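Local structure of beta-lactamase (Francisella tularensis subsp. tularensis, 3P09) at residues L75-D78 and M79-G83; I185-A189 and F190-L194; L150-N153 and D154-I157. The protein probably hydrolyses the amide bond of beta-lactam antibiotics to give substituted beta-amino acids, as a class A beta-lactamase that confers antibiotic resistance. All coordinates share one frame; numbering follows the deposited sequence. Where two conformers were deposited one is given.

Contact 1: L75-D78 and M79-G83; sequences LDYD and MHNQG
Asn81 folds back over Tyr77 just where helix 66-80 ends. CB rests against the carbonyl of Tyr77, 3.3 Å from Tyr77 O. CG lies over the rim of the phenol ring, 3.5 Å from Tyr77 CE2. ND2 sits above the middle of that ring, while OD1 runs outward and passes Tyr77 OH at 3.8 Å. With ring and amide planes only 11° apart, this is a flat amide-on-ring stack. The amide is also fixed in its rotation: Asn81 ND2 donates to Tyr77 O at 2.9 Å, with the acceptor in the amide plane and the N-H tilted from the carbonyl plane. Placing CG anti to the carbonyl carbon (chi1 -64°) turns the chain back to this last turn.

His80 also turns back one helical turn, to Asp76 O. Its ND1 donates almost straight to Asp76 O at 2.7 Å; the acceptor lies in the imidazole plane, although ND1 stands above the carbonyl plane. The backbone His80 N meets the same oxygen within the carbonyl plane, so two donors grip Asp76 O. The Asp76 carboxylate lies beside the ring, OD1 3.3 Å from His80 CE1, but its main partner is Lys149, a salt bridge to helix 140-149.

Asp78 OD1 accepts a hydrogen bond from water 1, at 2.6 Å, and that water accepts from Gly83 N. Asp78 OD1 also receives Leu85 N, and OD2 bonds His198 of helix 196-208.

The chemistry is that of a helix C-terminus: side-chain N-H groups supplement the backbone donors on the last carbonyls. The bond to Asp76 O is consistent with a hydrogen on ND1, which fits a neutral His80 ring as well as a cationic one; Asp76 and Lys149 would probably pull its ionisation in opposite ways.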
ATOM      1  N   LEU A  75      -0.024  14.329   4.058  1.00 21.19           N
ATOM      2  CA  LEU A  75       0.575  15.313   3.150  1.00 16.60           C
ATOM      3  C   LEU A  75      -0.446  16.354   2.703  1.00 24.70           C
ATOM      4  O   LEU A  75      -0.132  17.545   2.564  1.00 24.89           O
ATOM      5  CB  LEU A  75       1.188  14.612   1.937  1.00 23.63           C
ATOM      6  CG  LEU A  75       2.404  13.736   2.268  1.00 20.68           C
ATOM      7  CD1 LEU A  75       2.793  12.845   1.107  1.00 21.63           C
ATOM      8  CD2 LEU A  75       3.572  14.610   2.674  1.00 21.66           C
ATOM      9  N   ASP A  76      -1.670  15.901   2.469  1.00 22.08           N
ATOM     10  CA  ASP A  76      -2.755  16.798   2.106  1.00 21.50           C
ATOM     11  C   ASP A  76      -2.981  17.740   3.288  1.00 29.05           C
ATOM     12  O   ASP A  76      -3.120  18.950   3.117  1.00 33.35           O
ATOM     13  CB  ASP A  76      -4.007  15.968   1.779  1.00 20.93           C
ATOM     14  CG  ASP A  76      -5.275  16.810   1.651  1.00 34.09           C
ATOM     15  OD1 ASP A  76      -5.585  17.260   0.529  1.00 36.29           O
ATOM     16  OD2 ASP A  76      -5.981  16.991   2.669  1.00 35.65           O
ATOM     17  N   TYR A  77      -2.987  17.179   4.495  1.00 23.04           N
ATOM     18  CA  TYR A  77      -3.166  17.983   5.707  1.00 26.33           C
ATOM     19  C   TYR A  77      -2.113  19.081   5.762  1.00 25.15           C
ATOM     20  O   TYR A  77      -2.419  20.257   6.007  1.00 27.45           O
ATOM     21  CB  TYR A  77      -3.065  17.097   6.950  1.00 34.12           C
ATOM     22  CG  TYR A  77      -3.499  17.772   8.234  1.00 29.57           C
ATOM     23  CD1 TYR A  77      -4.821  17.708   8.657  1.00 38.63           C
ATOM     24  CD2 TYR A  77      -2.594  18.475   9.014  1.00 31.02           C
ATOM     25  CE1 TYR A  77      -5.233  18.326   9.829  1.00 41.99           C
ATOM     26  CE2 TYR A  77      -2.995  19.095  10.196  1.00 32.24           C
ATOM     27  CZ  TYR A  77      -4.314  19.013  10.595  1.00 41.30           C
ATOM     28  OH  TYR A  77      -4.723  19.627  11.758  1.00 47.57           O
ATOM     29  N   ASP A  78      -0.870  18.701   5.498  1.00 22.24           N
ATOM     30  CA  ASP A  78       0.236  19.652   5.540  1.00 24.23           C
ATOM     31  C   ASP A  78       0.017  20.798   4.557  1.00 29.78           C
ATOM     32  O   ASP A  78       0.338  21.951   4.852  1.00 29.53           O
ATOM     33  CB  ASP A  78       1.579  18.963   5.274  1.00 20.38           C
ATOM     34  CG  ASP A  78       2.743  19.944   5.291  1.00 31.33           C
ATOM     35  OD1 ASP A  78       3.140  20.369   6.395  1.00 31.10           O
ATOM     36  OD2 ASP A  78       3.257  20.293   4.208  1.00 30.59           O
HETATM   37  N   MSE A  79      -0.523  20.477   3.387  0.65 25.59           N
HETATM   38  CA  MSE A  79      -0.823  21.512   2.408  0.65 31.15           C
HETATM   39  C   MSE A  79      -1.817  22.527   2.970  0.65 30.02           C
HETATM   40  O   MSE A  79      -1.712  23.724   2.703  0.65 34.97           O
HETATM   41  CB  MSE A  79      -1.363  20.890   1.120  0.65 27.85           C
HETATM   42  CG  MSE A  79      -0.289  20.228   0.274  0.65 26.17           C
HETATM   43 SE   MSE A  79      -1.092  19.300  -1.244  0.65 40.27          SE
HETATM   44  CE  MSE A  79      -1.940  20.818  -2.124  0.65 86.50           C
ATOM     45  N   HIS A  80      -2.784  22.042   3.748  1.00 28.15           N
ATOM     46  CA  HIS A  80      -3.810  22.910   4.340  1.00 29.27           C
ATOM     47  C   HIS A  80      -3.428  23.457   5.707  1.00 34.67           C
ATOM     48  O   HIS A  80      -4.126  24.311   6.259  1.00 38.44           O
ATOM     49  CB  HIS A  80      -5.140  22.172   4.453  1.00 32.50           C
ATOM     50  CG  HIS A  80      -5.679  21.700   3.141  1.00 35.20           C
ATOM     51  ND1 HIS A  80      -5.123  20.651   2.446  1.00 35.79           N
ATOM     52  CD2 HIS A  80      -6.727  22.132   2.401  1.00 38.85           C
ATOM     53  CE1 HIS A  80      -5.800  20.457   1.328  1.00 34.32           C
ATOM     54  NE2 HIS A  80      -6.780  21.339   1.277  1.00 40.70           N
ATOM     55  N   ASN A  81      -2.318  22.968   6.250  1.00 30.33           N
ATOM     56  CA  ASN A  81      -1.891  23.340   7.592  1.00 30.71           C
ATOM     57  C   ASN A  81      -0.382  23.480   7.561  1.00 33.98           C
ATOM     58  O   ASN A  81       0.331  22.600   8.023  1.00 31.43           O
ATOM     59  CB  ASN A  81      -2.310  22.262   8.607  1.00 28.38           C
ATOM     60  CG  ASN A  81      -3.822  22.111   8.720  1.00 34.05           C
ATOM     61  OD1 ASN A  81      -4.459  22.746   9.561  1.00 38.96           O
ATOM     62  ND2 ASN A  81      -4.401  21.263   7.878  1.00 33.50           N
ATOM     63  N   GLN A  82       0.100  24.588   7.000  0.54 30.44           N
ATOM     64  CA  GLN A  82       1.525  24.773   6.740  0.54 34.53           C
ATOM     65  C   GLN A  82       2.385  24.507   7.980  0.54 37.96           C
ATOM     66  O   GLN A  82       2.081  24.989   9.071  0.54 35.67           O
ATOM     67  CB  GLN A  82       1.777  26.187   6.196  0.54 42.14           C
ATOM     68  CG  GLN A  82       3.214  26.473   5.778  0.54 44.09           C
ATOM     69  CD  GLN A  82       4.116  26.756   6.959  0.54 41.31           C
ATOM     70  OE1 GLN A  82       3.655  27.195   8.013  0.54 43.78           O
ATOM     71  NE2 GLN A  82       5.410  26.501   6.794  0.54 42.09           N
ATOM     72  N   GLY A  83       3.456  23.733   7.801  1.00 43.34           N
ATOM     73  CA  GLY A  83       4.378  23.421   8.888  1.00 41.42           C
ATOM     74  C   GLY A  83       4.142  22.088   9.586  1.00 34.48           C
ATOM     75  O   GLY A  83       4.946  21.652  10.411  1.00 30.35           O
TER
HETATM   76  O   HOH W   1       4.739  22.341   5.673  1.00 50.73           O

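Contact 2: I185-A189 and F190-L194; sequences IYKLA and FGNIL
Lys187 O is gripped from two directions where helix 178-190 gives out. Gly191 N donates to it at 2.7 Å, from well above the carbonyl plane rather than at a lone pair, and water 2 lies 2.8 Å from Lys187 O. The same water accepts from Leu194 N, linking the last helical turn to the chain that leaves it. One residue back, Phe190 N donates to Tyr186 O at 2.8 Å.

The side chains of these two residues meet as an oblique aromatic pair, planes at 54°. Phe190 CD2 stands over the Tyr186 ring toward its rim, 3.6 Å from Tyr186 CD2, and Phe190 CB makes a CH-pi contact over the same ring. Tyr186 CG is anti to its own amide nitrogen (chi1 -173°), which leans the phenol outward and forward, so that its face meets Phe190. Ala189 CB makes a CH-pi contact over a face of the Phe190 ring, 3.9 Å from its centroid.

Lys187 is extended through CE and bent only at chi4 (58°), bringing NZ to Asn192 OD1 at 2.8 Å in a weak bond; Asn192 is poorly ordered. NZ also donates to water 3. On the way, Lys187 CE brushes Ile193 CG2 at 3.7 Å, so both the apolar stem and the charged tip of the lysine touch the loop.

Beyond this turn, Phe190 reaches Ile244 and Trp246 of strand 239-246, and Ala189 packs on Ile203 of helix 196-208. Leu188 meets Phe68 while Leu194 covers Leu75, both residues of helix 66-80. The end of helix 178-190 is thereby wedged between the five-stranded sheet and the helical part of the fold.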
ATOM      1  N   ILE A 185      -2.838   5.122  -5.556  1.00 21.71           N
ATOM      2  CA  ILE A 185      -1.402   5.378  -5.464  1.00 21.08           C
ATOM      3  C   ILE A 185      -0.958   6.227  -6.651  1.00 20.36           C
ATOM      4  O   ILE A 185      -0.094   7.088  -6.517  1.00 19.10           O
ATOM      5  CB  ILE A 185      -0.577   4.064  -5.354  1.00 18.55           C
ATOM      6  CG1 ILE A 185       0.803   4.353  -4.746  1.00 18.60           C
ATOM      7  CG2 ILE A 185      -0.442   3.382  -6.707  1.00 20.91           C
ATOM      8  CD1 ILE A 185       1.578   3.084  -4.362  1.00 18.10           C
ATOM      9  N   TYR A 186      -1.569   6.007  -7.809  1.00 20.03           N
ATOM     10  CA  TYR A 186      -1.220   6.790  -9.002  1.00 17.06           C
ATOM     11  C   TYR A 186      -1.641   8.239  -8.811  1.00 18.09           C
ATOM     12  O   TYR A 186      -0.896   9.169  -9.126  1.00 22.78           O
ATOM     13  CB  TYR A 186      -1.931   6.232 -10.239  1.00 19.26           C
ATOM     14  CG  TYR A 186      -1.480   6.891 -11.525  1.00 21.40           C
ATOM     15  CD1 TYR A 186      -2.127   8.017 -12.021  1.00 29.93           C
ATOM     16  CD2 TYR A 186      -0.388   6.396 -12.230  1.00 26.34           C
ATOM     17  CE1 TYR A 186      -1.704   8.628 -13.205  1.00 28.77           C
ATOM     18  CE2 TYR A 186       0.045   7.000 -13.400  1.00 29.11           C
ATOM     19  CZ  TYR A 186      -0.617   8.112 -13.884  1.00 33.78           C
ATOM     20  OH  TYR A 186      -0.182   8.698 -15.049  1.00 30.48           O
ATOM     21  N   LYS A 187      -2.853   8.431  -8.296  1.00 23.42           N
ATOM     22  CA  LYS A 187      -3.373   9.781  -8.123  1.00 24.19           C
ATOM     23  C   LYS A 187      -2.510  10.547  -7.127  1.00 22.28           C
ATOM     24  O   LYS A 187      -2.184  11.728  -7.337  1.00 21.92           O
ATOM     25  CB  LYS A 187      -4.832   9.741  -7.678  1.00 22.99           C
ATOM     26  CG  LYS A 187      -5.486  11.105  -7.548  1.00 35.74           C
ATOM     27  CD  LYS A 187      -7.005  10.963  -7.619  1.00 53.70           C
ATOM     28  CE  LYS A 187      -7.701  12.309  -7.483  1.00 70.72           C
ATOM     29  NZ  LYS A 187      -7.262  13.280  -8.528  1.00 79.52           N
ATOM     30  N   LEU A 188      -2.104   9.871  -6.058  1.00 17.76           N
ATOM     31  CA  LEU A 188      -1.273  10.534  -5.047  1.00 19.24           C
ATOM     32  C   LEU A 188       0.108  10.930  -5.587  1.00 25.14           C
ATOM     33  O   LEU A 188       0.633  12.006  -5.284  1.00 26.27           O
ATOM     34  CB  LEU A 188      -1.139   9.652  -3.804  1.00 20.64           C
ATOM     35  CG  LEU A 188      -2.372   9.621  -2.884  1.00 20.96           C
ATOM     36  CD1 LEU A 188      -2.240   8.519  -1.866  1.00 19.05           C
ATOM     37  CD2 LEU A 188      -2.590  10.977  -2.189  1.00 20.94           C
ATOM     38  N   ALA A 189       0.701  10.066  -6.394  1.00 18.49           N
ATOM     39  CA  ALA A 189       2.065  10.303  -6.859  1.00 17.43           C
ATOM     40  C   ALA A 189       2.110  11.223  -8.084  1.00 25.84           C
ATOM     41  O   ALA A 189       3.069  11.986  -8.267  1.00 20.62           O
ATOM     42  CB  ALA A 189       2.747   8.959  -7.158  1.00 17.84           C
ATOM     43  N   PHE A 190       1.075  11.158  -8.917  1.00 24.17           N
ATOM     44  CA  PHE A 190       1.107  11.846 -10.211  1.00 23.64           C
ATOM     45  C   PHE A 190      -0.085  12.751 -10.496  1.00 34.13           C
ATOM     46  O   PHE A 190      -0.066  13.516 -11.465  1.00 30.44           O
ATOM     47  CB  PHE A 190       1.233  10.818 -11.332  1.00 30.18           C
ATOM     48  CG  PHE A 190       2.395   9.894 -11.160  1.00 27.38           C
ATOM     49  CD1 PHE A 190       3.693  10.384 -11.197  1.00 33.49           C
ATOM     50  CD2 PHE A 190       2.198   8.551 -10.954  1.00 25.00           C
ATOM     51  CE1 PHE A 190       4.768   9.544 -11.024  1.00 34.08           C
ATOM     52  CE2 PHE A 190       3.272   7.697 -10.783  1.00 30.48           C
ATOM     53  CZ  PHE A 190       4.565   8.204 -10.817  1.00 29.45           C
ATOM     54  N   GLY A 191      -1.109  12.678  -9.649  1.00 31.48           N
ATOM     55  CA  GLY A 191      -2.364  13.365  -9.911  1.00 37.72           C
ATOM     56  C   GLY A 191      -2.454  14.797  -9.419  1.00 37.41           C
ATOM     57  O   GLY A 191      -1.447  15.468  -9.193  1.00 32.35           O
ATOM     58  N   ASN A 192      -3.681  15.272  -9.242  1.00 39.72           N
ATOM     59  CA  ASN A 192      -3.879  16.679  -8.922  1.00 52.55           C
ATOM     60  C   ASN A 192      -4.388  16.979  -7.514  1.00 48.27           C
ATOM     61  O   ASN A 192      -4.963  18.041  -7.283  1.00 60.83           O
ATOM     62  CB  ASN A 192      -4.774  17.359  -9.975  1.00 66.31           C
ATOM     63  CG  ASN A 192      -6.125  16.679 -10.129  1.00 74.71           C
ATOM     64  OD1 ASN A 192      -6.577  15.949  -9.244  1.00 75.92           O
ATOM     65  ND2 ASN A 192      -6.778  16.919 -11.262  1.00 77.87           N
ATOM     66  N   ILE A 193      -4.179  16.071  -6.568  1.00 29.59           N
ATOM     67  CA  ILE A 193      -4.567  16.390  -5.198  1.00 34.59           C
ATOM     68  C   ILE A 193      -3.417  16.939  -4.361  1.00 31.68           C
ATOM     69  O   ILE A 193      -3.600  17.906  -3.624  1.00 40.83           O
ATOM     70  CB  ILE A 193      -5.235  15.217  -4.477  1.00 35.47           C
ATOM     71  CG1 ILE A 193      -4.354  13.992  -4.563  1.00 41.48           C
ATOM     72  CG2 ILE A 193      -6.614  14.931  -5.068  1.00 41.13           C
ATOM     73  CD1 ILE A 193      -4.058  13.446  -3.220  1.00 57.85           C
ATOM     74  N   LEU A 194      -2.245  16.308  -4.457  1.00 27.09           N
ATOM     75  CA  LEU A 194      -1.041  16.840  -3.837  1.00 23.92           C
ATOM     76  C   LEU A 194      -0.322  17.729  -4.848  1.00 32.86           C
ATOM     77  O   LEU A 194      -0.386  17.472  -6.045  1.00 31.02           O
ATOM     78  CB  LEU A 194      -0.105  15.698  -3.412  1.00 21.60           C
ATOM     79  CG  LEU A 194      -0.656  14.755  -2.350  1.00 24.89           C
ATOM     80  CD1 LEU A 194       0.413  13.738  -1.936  1.00 23.65           C
ATOM     81  CD2 LEU A 194      -1.152  15.555  -1.167  1.00 30.18           C
TER
HETATM   82  O   HOH W   2      -1.431  14.193  -6.321  1.00 30.22           O
HETATM   83  O   HOH W   3      -5.634  13.172 -10.949  1.00 45.28           O

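Contact 3: L150-N153 and D154-I157; sequences LGDN and DTII
Asp152 and Thr155 are brought together by their first torsions: Asp152 sends CG anti to its amide nitrogen (chi1 -176°), forward along the chain, while Thr155 keeps OG1 beside its own nitrogen (chi1 -64°), facing back. The carboxylate then meets three donors. Asp152 OD1 accepts Asp154 N at 2.8 Å, nearly along its C-O axis, which closes an Asx turn. It also accepts Thr155 N at 2.9 Å, on the syn side but 32° out of the carboxylate plane. Asp152 OD2 takes the hydroxyl of Thr155, at 2.6 Å to OG1, again on the syn side. Thus both backbone N-H groups and the hydroxyl are held by one group, whose rotation they fix.

Around the far side of the turn, water 4 donates to Asp152 O at 2.6 Å and to Thr155 O at 2.9 Å, tying the two carbonyls. Just before the turn, Gly151, with positive phi, ends helix 140-149 in a Schellman motif. Thr155 OG1 has a second partner in Thr176 OG1, and Ile156 pairs by backbone bonds with Lys175, so the turn lies alongside the chain that leads into helix 178-190.

The closeness of Asp184 OD2 to Asp152 OD2 would probably raise the proton affinity of one of the two carboxylates, which the three donors to Asp152 partly offset.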
ATOM      1  N   LEU A 150     -10.179  11.358  -2.700  1.00 26.38           N
ATOM      2  CA  LEU A 150      -9.382  10.740  -3.758  1.00 30.33           C
ATOM      3  C   LEU A 150     -10.228  10.158  -4.879  1.00 31.18           C
ATOM      4  O   LEU A 150      -9.706   9.851  -5.953  1.00 36.45           O
ATOM      5  CB  LEU A 150      -8.504   9.616  -3.199  1.00 25.84           C
ATOM      6  CG  LEU A 150      -7.158   9.972  -2.577  1.00 30.33           C
ATOM      7  CD1 LEU A 150      -6.455   8.702  -2.125  1.00 25.66           C
ATOM      8  CD2 LEU A 150      -6.287  10.739  -3.564  1.00 31.90           C
ATOM      9  N   GLY A 151     -11.528   9.993  -4.633  1.00 25.79           N
ATOM     10  CA  GLY A 151     -12.399   9.359  -5.606  1.00 28.46           C
ATOM     11  C   GLY A 151     -12.586   7.871  -5.343  1.00 31.38           C
ATOM     12  O   GLY A 151     -13.158   7.153  -6.167  1.00 30.54           O
ATOM     13  N   ASP A 152     -12.117   7.418  -4.183  1.00 26.68           N
ATOM     14  CA  ASP A 152     -12.165   6.003  -3.820  1.00 24.85           C
ATOM     15  C   ASP A 152     -13.402   5.688  -2.985  1.00 26.75           C
ATOM     16  O   ASP A 152     -13.461   6.023  -1.802  1.00 26.30           O
ATOM     17  CB  ASP A 152     -10.907   5.624  -3.028  1.00 19.14           C
ATOM     18  CG  ASP A 152     -10.841   4.136  -2.710  1.00 28.60           C
ATOM     19  OD1 ASP A 152     -11.891   3.461  -2.804  1.00 27.64           O
ATOM     20  OD2 ASP A 152      -9.743   3.640  -2.368  1.00 25.02           O
ATOM     21  N   ASN A 153     -14.380   5.029  -3.596  1.00 25.67           N
ATOM     22  CA  ASN A 153     -15.583   4.615  -2.874  1.00 27.34           C
ATOM     23  C   ASN A 153     -15.641   3.109  -2.623  1.00 30.28           C
ATOM     24  O   ASN A 153     -16.696   2.576  -2.275  1.00 35.86           O
ATOM     25  CB  ASN A 153     -16.845   5.043  -3.629  1.00 31.94           C
ATOM     26  CG  ASN A 153     -16.878   6.526  -3.906  1.00 38.11           C
ATOM     27  OD1 ASN A 153     -16.898   6.949  -5.064  1.00 44.87           O
ATOM     28  ND2 ASN A 153     -16.867   7.333  -2.846  1.00 34.85           N
ATOM     29  N   ASP A 154     -14.518   2.423  -2.808  1.00 24.89           N
ATOM     30  CA  ASP A 154     -14.482   0.971  -2.621  1.00 26.40           C
ATOM     31  C   ASP A 154     -13.745   0.576  -1.339  1.00 26.78           C
ATOM     32  O   ASP A 154     -14.059  -0.429  -0.715  1.00 30.07           O
ATOM     33  CB  ASP A 154     -13.828   0.274  -3.824  1.00 24.79           C
ATOM     34  CG  ASP A 154     -14.698   0.317  -5.074  1.00 37.85           C
ATOM     35  OD1 ASP A 154     -15.936   0.369  -4.938  1.00 46.10           O
ATOM     36  OD2 ASP A 154     -14.141   0.282  -6.193  1.00 47.22           O
ATOM     37  N   THR A 155     -12.766   1.378  -0.955  1.00 21.90           N
ATOM     38  CA  THR A 155     -11.929   1.083   0.207  1.00 21.24           C
ATOM     39  C   THR A 155     -12.658   1.422   1.507  1.00 24.56           C
ATOM     40  O   THR A 155     -13.083   2.557   1.705  1.00 25.79           O
ATOM     41  CB  THR A 155     -10.614   1.879   0.111  1.00 24.10           C
ATOM     42  OG1 THR A 155      -9.890   1.423  -1.034  1.00 24.56           O
ATOM     43  CG2 THR A 155      -9.753   1.694   1.351  1.00 20.85           C
ATOM     44  N   ILE A 156     -12.806   0.439   2.388  1.00 23.16           N
ATOM     45  CA  ILE A 156     -13.505   0.647   3.648  1.00 24.10           C
ATOM     46  C   ILE A 156     -12.603   0.346   4.842  1.00 27.28           C
ATOM     47  O   ILE A 156     -12.330  -0.805   5.136  1.00 29.94           O
ATOM     48  CB  ILE A 156     -14.734  -0.256   3.769  1.00 33.67           C
ATOM     49  CG1 ILE A 156     -15.620  -0.122   2.530  1.00 41.89           C
ATOM     50  CG2 ILE A 156     -15.500   0.095   5.026  1.00 33.91           C
ATOM     51  CD1 ILE A 156     -16.259   1.251   2.391  1.00 42.10           C
ATOM     52  N   ILE A 157     -12.158   1.386   5.533  1.00 24.01           N
ATOM     53  CA  ILE A 157     -11.268   1.219   6.680  1.00 26.35           C
ATOM     54  C   ILE A 157     -12.010   1.563   7.969  1.00 30.19           C
ATOM     55  O   ILE A 157     -12.620   2.641   8.078  1.00 29.17           O
ATOM     56  CB  ILE A 157     -10.046   2.124   6.539  1.00 25.43           C
ATOM     57  CG1 ILE A 157      -9.192   1.669   5.351  1.00 26.65           C
ATOM     58  CG2 ILE A 157      -9.226   2.112   7.830  1.00 30.84           C
ATOM     59  CD1 ILE A 157      -8.178   2.678   4.945  1.00 33.41           C
TER
HETATM   60  O   HOH W   4     -14.165   4.866   0.431  1.00 27.44           O

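How the contacts relate
Contact 1 is the most peripheral, its centre about 21 Å from that of the chain, against about 14 Å for contact 2 and 13 Å for contact 3. Contact 2 joins the others: Leu194 packs on Met79 (selenomethionine), and Leu188 and Ile193 press on Leu150, whereas contacts 1 and 3 do not touch. Each lies at or just after a helix end. At contact 1 polar side chains bond carbonyls of the last helical turn, at contact 2 aromatic and aliphatic packing dominates, with two waters at its polar edge, and at contact 3 a buried carboxylate organises the turn. Contact 1 lies on helix 66-80, which probably follows the nucleophilic serine, as in class A enzymes, and residues of contacts 2 and 3 pack against it.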